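Lactoylglutathione lyase (Pseudomonas aeruginosa, PDB 4MTS) belongs to the glyoxalase/bleomycin resistance/dioxygenase superfamily and binds metal ions, nickel and zinc, as a two-subunit assembly. Local coordinates at residues L8-Y20 / A111-L123. Residues are numbered along the deposited sequence; the frame is centred on the assembly and turned at random. Where two conformers were deposited one is given.
Sequences LRVADLEAALEFY and AFLEDPDGYKVEL. With NI (nickel (II) ion), chain E.
Tyr20 OH donates to Asp115 OD2 at 2.6 Å, on the anti side and somewhat out of the plane of a carboxylate that stands 87° from the phenol ring. The other oxygen, Asp115 OD1, accepts Tyr119 N from above the carboxylate plane; one oxygen of the buried acid thus holds the helix tyrosine while the other braces the residue that follows the type I turn Asp115-Gly118. Asp117 OD1 takes Ala11 N on its syn side, nearly straight at 168° though tilted out of the plane, while a water donating to both Asp117 OD2 and Asp12 O adds a bridge. Tyr119 OH gives its proton to Arg9 O, 2.6 Å away, in the carbonyl plane and on a lone pair.

Apolar contacts fill in around these bonds. With CG anti to the backbone N (chi1 173°), Phe19 lays its ring over CA and CB of Asp115. Asp115 CA lies 3.7 Å from the centroid, almost along the ring normal, a CH-pi contact. Pro116 CD packs 3.5 Å from Phe19 CB, and Val121 CG2 reaches the ring edge. Leu8 CD1 makes a second CH-pi contact, 4.0 Å from the Tyr119 ring centroid.

Strand 120-125 carries Glu122, a nickel ligand together with His74 and with His5 and Glu56 of the second subunit. Tyr94 meets Phe19 edge-to-face. The contact seats the connection 115-119 of the beta hairpin formed by strands 109-114 and 120-125 against helix 13-23 and the end of strand 2-9.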
loop_
_atom_site.group_PDB
_atom_site.type_symbol
_atom_site.label_atom_id
_atom_site.label_comp_id
_atom_site.label_asym_id
_atom_site.label_seq_id
_atom_site.Cartn_x
_atom_site.Cartn_y
_atom_site.Cartn_z
ATOM N N LEU A 8 -4.411 -4.916 3.112
ATOM C CA LEU A 8 -3.942 -6.262 2.817
ATOM C C LEU A 8 -4.793 -7.278 3.576
ATOM O O LEU A 8 -5.116 -7.047 4.726
ATOM C CB LEU A 8 -2.480 -6.450 3.264
ATOM C CG LEU A 8 -1.412 -5.520 2.616
ATOM C CD1 LEU A 8 -0.094 -5.767 3.223
ATOM C CD2 LEU A 8 -1.344 -5.672 1.080
ATOM N N ARG A 9 -5.068 -8.416 2.955
ATOM C CA ARG A 9 -5.796 -9.527 3.613
ATOM C C ARG A 9 -4.775 -10.519 4.212
ATOM O O ARG A 9 -3.775 -10.851 3.578
ATOM C CB ARG A 9 -6.715 -10.235 2.618
ATOM C CG ARG A 9 -7.808 -9.309 2.052
ATOM C CD ARG A 9 -8.764 -10.039 1.111
ATOM N NE ARG A 9 -9.719 -9.074 0.547
ATOM C CZ ARG A 9 -9.511 -8.388 -0.569
ATOM N NH1 ARG A 9 -8.403 -8.579 -1.273
ATOM N NH2 ARG A 9 -10.396 -7.476 -0.973
ATOM N N VAL A 10 -5.011 -10.957 5.463
ATOM C CA VAL A 10 -4.110 -11.829 6.225
ATOM C C VAL A 10 -4.849 -13.073 6.694
ATOM O O VAL A 10 -6.052 -12.996 6.973
ATOM C CB VAL A 10 -3.420 -11.070 7.406
ATOM C CG1 VAL A 10 -2.586 -9.896 6.877
ATOM C CG2 VAL A 10 -4.440 -10.586 8.437
ATOM N N ALA A 11 -4.117 -14.190 6.801
ATOM C CA ALA A 11 -4.700 -15.472 7.203
ATOM C C ALA A 11 -4.950 -15.513 8.708
ATOM O O ALA A 11 -5.914 -16.125 9.153
ATOM C CB ALA A 11 -3.797 -16.626 6.771
ATOM N N ASP A 12 -4.065 -14.897 9.492
ATOM C CA ASP A 12 -4.137 -14.921 10.954
ATOM C C ASP A 12 -3.855 -13.510 11.404
ATOM O O ASP A 12 -2.730 -13.035 11.268
ATOM C CB ASP A 12 -3.047 -15.878 11.463
ATOM C CG ASP A 12 -2.974 -16.038 12.964
ATOM O OD1 ASP A 12 -3.363 -15.084 13.686
ATOM O OD2 ASP A 12 -2.353 -17.014 13.415
ATOM N N LEU A 13 -4.881 -12.833 11.923
ATOM C CA LEU A 13 -4.729 -11.434 12.262
ATOM C C LEU A 13 -3.804 -11.238 13.452
ATOM O O LEU A 13 -3.019 -10.316 13.455
ATOM C CB LEU A 13 -6.089 -10.740 12.443
ATOM C CG LEU A 13 -6.013 -9.257 12.868
ATOM C CD1 LEU A 13 -5.486 -8.365 11.725
ATOM C CD2 LEU A 13 -7.321 -8.761 13.338
ATOM N N GLU A 14 -3.886 -12.121 14.456
ATOM C CA GLU A 14 -3.002 -11.985 15.627
ATOM C C GLU A 14 -1.564 -12.173 15.241
ATOM O O GLU A 14 -0.746 -11.397 15.703
ATOM C CB GLU A 14 -3.377 -12.916 16.788
ATOM C CG GLU A 14 -4.610 -12.442 17.534
ATOM C CD GLU A 14 -5.824 -12.309 16.647
ATOM O OE1 GLU A 14 -6.172 -13.309 15.973
ATOM O OE2 GLU A 14 -6.320 -11.166 16.503
ATOM N N ALA A 15 -1.251 -13.129 14.347
ATOM C CA ALA A 15 0.138 -13.350 13.881
ATOM C C ALA A 15 0.628 -12.101 13.118
ATOM O O ALA A 15 1.768 -11.627 13.336
ATOM C CB ALA A 15 0.198 -14.569 12.961
ATOM N N ALA A 16 -0.248 -11.542 12.265
ATOM C CA ALA A 16 0.054 -10.323 11.512
ATOM C C ALA A 16 0.360 -9.155 12.449
ATOM O O ALA A 16 1.413 -8.539 12.329
ATOM C CB ALA A 16 -1.107 -9.978 10.572
ATOM N N LEU A 17 -0.553 -8.847 13.407
ATOM C CA LEU A 17 -0.362 -7.760 14.365
ATOM C C LEU A 17 0.929 -7.921 15.177
ATOM O O LEU A 17 1.617 -6.938 15.440
ATOM C CB LEU A 17 -1.591 -7.660 15.316
ATOM C CG LEU A 17 -2.873 -7.108 14.638
ATOM C CD1 LEU A 17 -4.064 -7.133 15.600
ATOM C CD2 LEU A 17 -2.693 -5.679 14.135
ATOM N N GLU A 18 1.266 -9.151 15.542
ATOM C CA GLU A 18 2.494 -9.392 16.308
ATOM C C GLU A 18 3.702 -8.937 15.477
ATOM O O GLU A 18 4.575 -8.280 16.009
ATOM C CB GLU A 18 2.627 -10.878 16.645
ATOM C CG GLU A 18 1.581 -11.372 17.635
ATOM C CD GLU A 18 1.486 -10.517 18.885
ATOM O OE1 GLU A 18 2.502 -10.405 19.604
ATOM O OE2 GLU A 18 0.430 -9.877 19.087
ATOM N N PHE A 19 3.719 -9.258 14.184
ATOM C CA PHE A 19 4.821 -8.808 13.311
ATOM C C PHE A 19 4.880 -7.292 13.247
ATOM O O PHE A 19 5.944 -6.721 13.466
ATOM C CB PHE A 19 4.668 -9.400 11.906
ATOM C CG PHE A 19 5.657 -8.862 10.895
ATOM C CD1 PHE A 19 6.943 -9.395 10.800
ATOM C CD2 PHE A 19 5.297 -7.846 10.019
ATOM C CE1 PHE A 19 7.863 -8.891 9.866
ATOM C CE2 PHE A 19 6.220 -7.336 9.093
ATOM C CZ PHE A 19 7.495 -7.860 9.020
ATOM N N TYR A 20 3.766 -6.628 12.825
ATOM C CA TYR A 20 3.798 -5.184 12.667
ATOM C C TYR A 20 4.127 -4.411 13.921
ATOM O O TYR A 20 4.865 -3.427 13.846
ATOM C CB TYR A 20 2.528 -4.663 11.947
ATOM C CG TYR A 20 2.558 -5.117 10.500
ATOM C CD1 TYR A 20 3.371 -4.476 9.568
ATOM C CD2 TYR A 20 1.875 -6.261 10.096
ATOM C CE1 TYR A 20 3.457 -4.930 8.250
ATOM C CE2 TYR A 20 1.987 -6.751 8.796
ATOM C CZ TYR A 20 2.755 -6.058 7.867
ATOM O OH TYR A 20 2.839 -6.511 6.566
ATOM N N ALA A 111 16.705 -2.927 2.871
ATOM C CA ALA A 111 16.564 -4.303 3.319
ATOM C C ALA A 111 15.127 -4.711 2.989
ATOM O O ALA A 111 14.269 -3.851 2.758
ATOM C CB ALA A 111 16.774 -4.386 4.829
ATOM N N PHE A 112 14.871 -5.997 2.985
ATOM C CA PHE A 112 13.543 -6.521 2.776
ATOM C C PHE A 112 13.197 -7.545 3.804
ATOM O O PHE A 112 13.995 -8.459 4.085
ATOM C CB PHE A 112 13.379 -7.131 1.386
ATOM C CG PHE A 112 12.949 -6.122 0.351
ATOM C CD1 PHE A 112 11.600 -5.909 0.082
ATOM C CD2 PHE A 112 13.889 -5.399 -0.369
ATOM C CE1 PHE A 112 11.204 -5.020 -0.917
ATOM C CE2 PHE A 112 13.490 -4.488 -1.353
ATOM C CZ PHE A 112 12.151 -4.300 -1.610
ATOM N N LEU A 113 11.980 -7.425 4.324
ATOM C CA LEU A 113 11.449 -8.409 5.270
ATOM C C LEU A 113 10.235 -9.019 4.620
ATOM O O LEU A 113 9.677 -8.446 3.669
ATOM C CB LEU A 113 10.970 -7.713 6.573
ATOM C CG LEU A 113 11.891 -6.722 7.302
ATOM C CD1 LEU A 113 11.205 -6.210 8.606
ATOM C CD2 LEU A 113 13.243 -7.378 7.641
ATOM N N GLU A 114 9.770 -10.158 5.163
ATOM C CA GLU A 114 8.483 -10.674 4.763
ATOM C C GLU A 114 7.683 -10.814 6.016
ATOM O O GLU A 114 8.208 -11.303 7.025
ATOM C CB GLU A 114 8.546 -11.990 4.025
ATOM C CG GLU A 114 8.683 -11.832 2.527
ATOM C CD GLU A 114 8.660 -13.179 1.828
ATOM O OE1 GLU A 114 8.968 -13.223 0.616
ATOM O OE2 GLU A 114 8.355 -14.193 2.498
ATOM N N ASP A 115 6.420 -10.384 5.982
ATOM C CA ASP A 115 5.549 -10.555 7.147
ATOM C C ASP A 115 5.078 -12.025 7.180
ATOM O O ASP A 115 5.397 -12.826 6.269
ATOM C CB ASP A 115 4.347 -9.537 7.086
ATOM C CG ASP A 115 3.202 -9.809 6.107
ATOM O OD1 ASP A 115 3.169 -10.904 5.495
ATOM O OD2 ASP A 115 2.285 -8.991 6.046
ATOM N N PRO A 116 4.316 -12.443 8.213
ATOM C CA PRO A 116 3.901 -13.859 8.289
ATOM C C PRO A 116 3.130 -14.404 7.097
ATOM O O PRO A 116 3.222 -15.599 6.800
ATOM C CB PRO A 116 3.077 -13.916 9.588
ATOM C CG PRO A 116 3.662 -12.835 10.431
ATOM C CD PRO A 116 3.900 -11.710 9.428
ATOM N N ASP A 117 2.362 -13.534 6.404
ATOM C CA ASP A 117 1.628 -13.928 5.216
ATOM C C ASP A 117 2.496 -13.908 3.951
ATOM O O ASP A 117 2.006 -14.291 2.888
ATOM C CB ASP A 117 0.400 -13.049 5.024
ATOM C CG ASP A 117 -0.614 -13.328 6.102
ATOM O OD1 ASP A 117 -1.485 -14.193 5.880
ATOM O OD2 ASP A 117 -0.513 -12.705 7.176
ATOM N N GLY A 118 3.718 -13.409 4.060
ATOM C CA GLY A 118 4.602 -13.357 2.900
ATOM C C GLY A 118 4.627 -12.035 2.159
ATOM O O GLY A 118 5.307 -11.933 1.135
ATOM N N TYR A 119 3.892 -11.004 2.656
ATOM C CA TYR A 119 3.931 -9.676 2.033
ATOM C C TYR A 119 5.280 -9.064 2.300
ATOM O O TYR A 119 5.830 -9.197 3.410
ATOM C CB TYR A 119 2.851 -8.767 2.610
ATOM C CG TYR A 119 1.457 -9.228 2.295
ATOM C CD1 TYR A 119 0.957 -9.164 0.995
ATOM C CD2 TYR A 119 0.616 -9.700 3.299
ATOM C CE1 TYR A 119 -0.341 -9.562 0.697
ATOM C CE2 TYR A 119 -0.696 -10.087 3.016
ATOM C CZ TYR A 119 -1.178 -9.985 1.715
ATOM O OH TYR A 119 -2.456 -10.336 1.395
ATOM N N LYS A 120 5.834 -8.407 1.277
ATOM C CA LYS A 120 7.156 -7.790 1.346
ATOM C C LYS A 120 7.131 -6.422 1.975
ATOM O O LYS A 120 6.266 -5.593 1.649
ATOM C CB LYS A 120 7.745 -7.654 -0.088
ATOM C CG LYS A 120 8.121 -9.007 -0.698
ATOM C CD LYS A 120 8.873 -8.840 -2.014
ATOM C CE LYS A 120 8.958 -10.136 -2.793
ATOM N NZ LYS A 120 9.207 -9.902 -4.243
ATOM N N VAL A 121 8.065 -6.191 2.901
ATOM C CA VAL A 121 8.249 -4.907 3.567
ATOM C C VAL A 121 9.636 -4.412 3.211
ATOM O O VAL A 121 10.636 -5.082 3.478
ATOM C CB VAL A 121 8.024 -4.984 5.109
ATOM C CG1 VAL A 121 8.300 -3.636 5.755
ATOM C CG2 VAL A 121 6.612 -5.467 5.437
ATOM N N GLU A 122 9.686 -3.254 2.571
ATOM C CA GLU A 122 10.947 -2.638 2.170
ATOM C C GLU A 122 11.380 -1.670 3.253
ATOM O O GLU A 122 10.635 -0.748 3.625
ATOM C CB GLU A 122 10.723 -1.898 0.836
ATOM C CG GLU A 122 11.966 -1.209 0.264
ATOM C CD GLU A 122 11.711 -0.657 -1.123
ATOM O OE1 GLU A 122 10.815 0.201 -1.258
ATOM O OE2 GLU A 122 12.322 -1.166 -2.092
ATOM N N LEU A 123 12.589 -1.861 3.756
ATOM C CA LEU A 123 13.150 -0.928 4.749
ATOM C C LEU A 123 14.131 -0.001 4.054
ATOM O O LEU A 123 15.015 -0.473 3.347
ATOM C CB LEU A 123 13.866 -1.697 5.874
ATOM C CG LEU A 123 13.097 -2.805 6.563
ATOM C CD1 LEU A 123 13.965 -3.456 7.665
ATOM C CD2 LEU A 123 11.755 -2.306 7.126
HETATM NI NI NI E . 9.664 0.775 -2.942
HETATM O O HOH W 1 -1.286 -13.991 9.165
#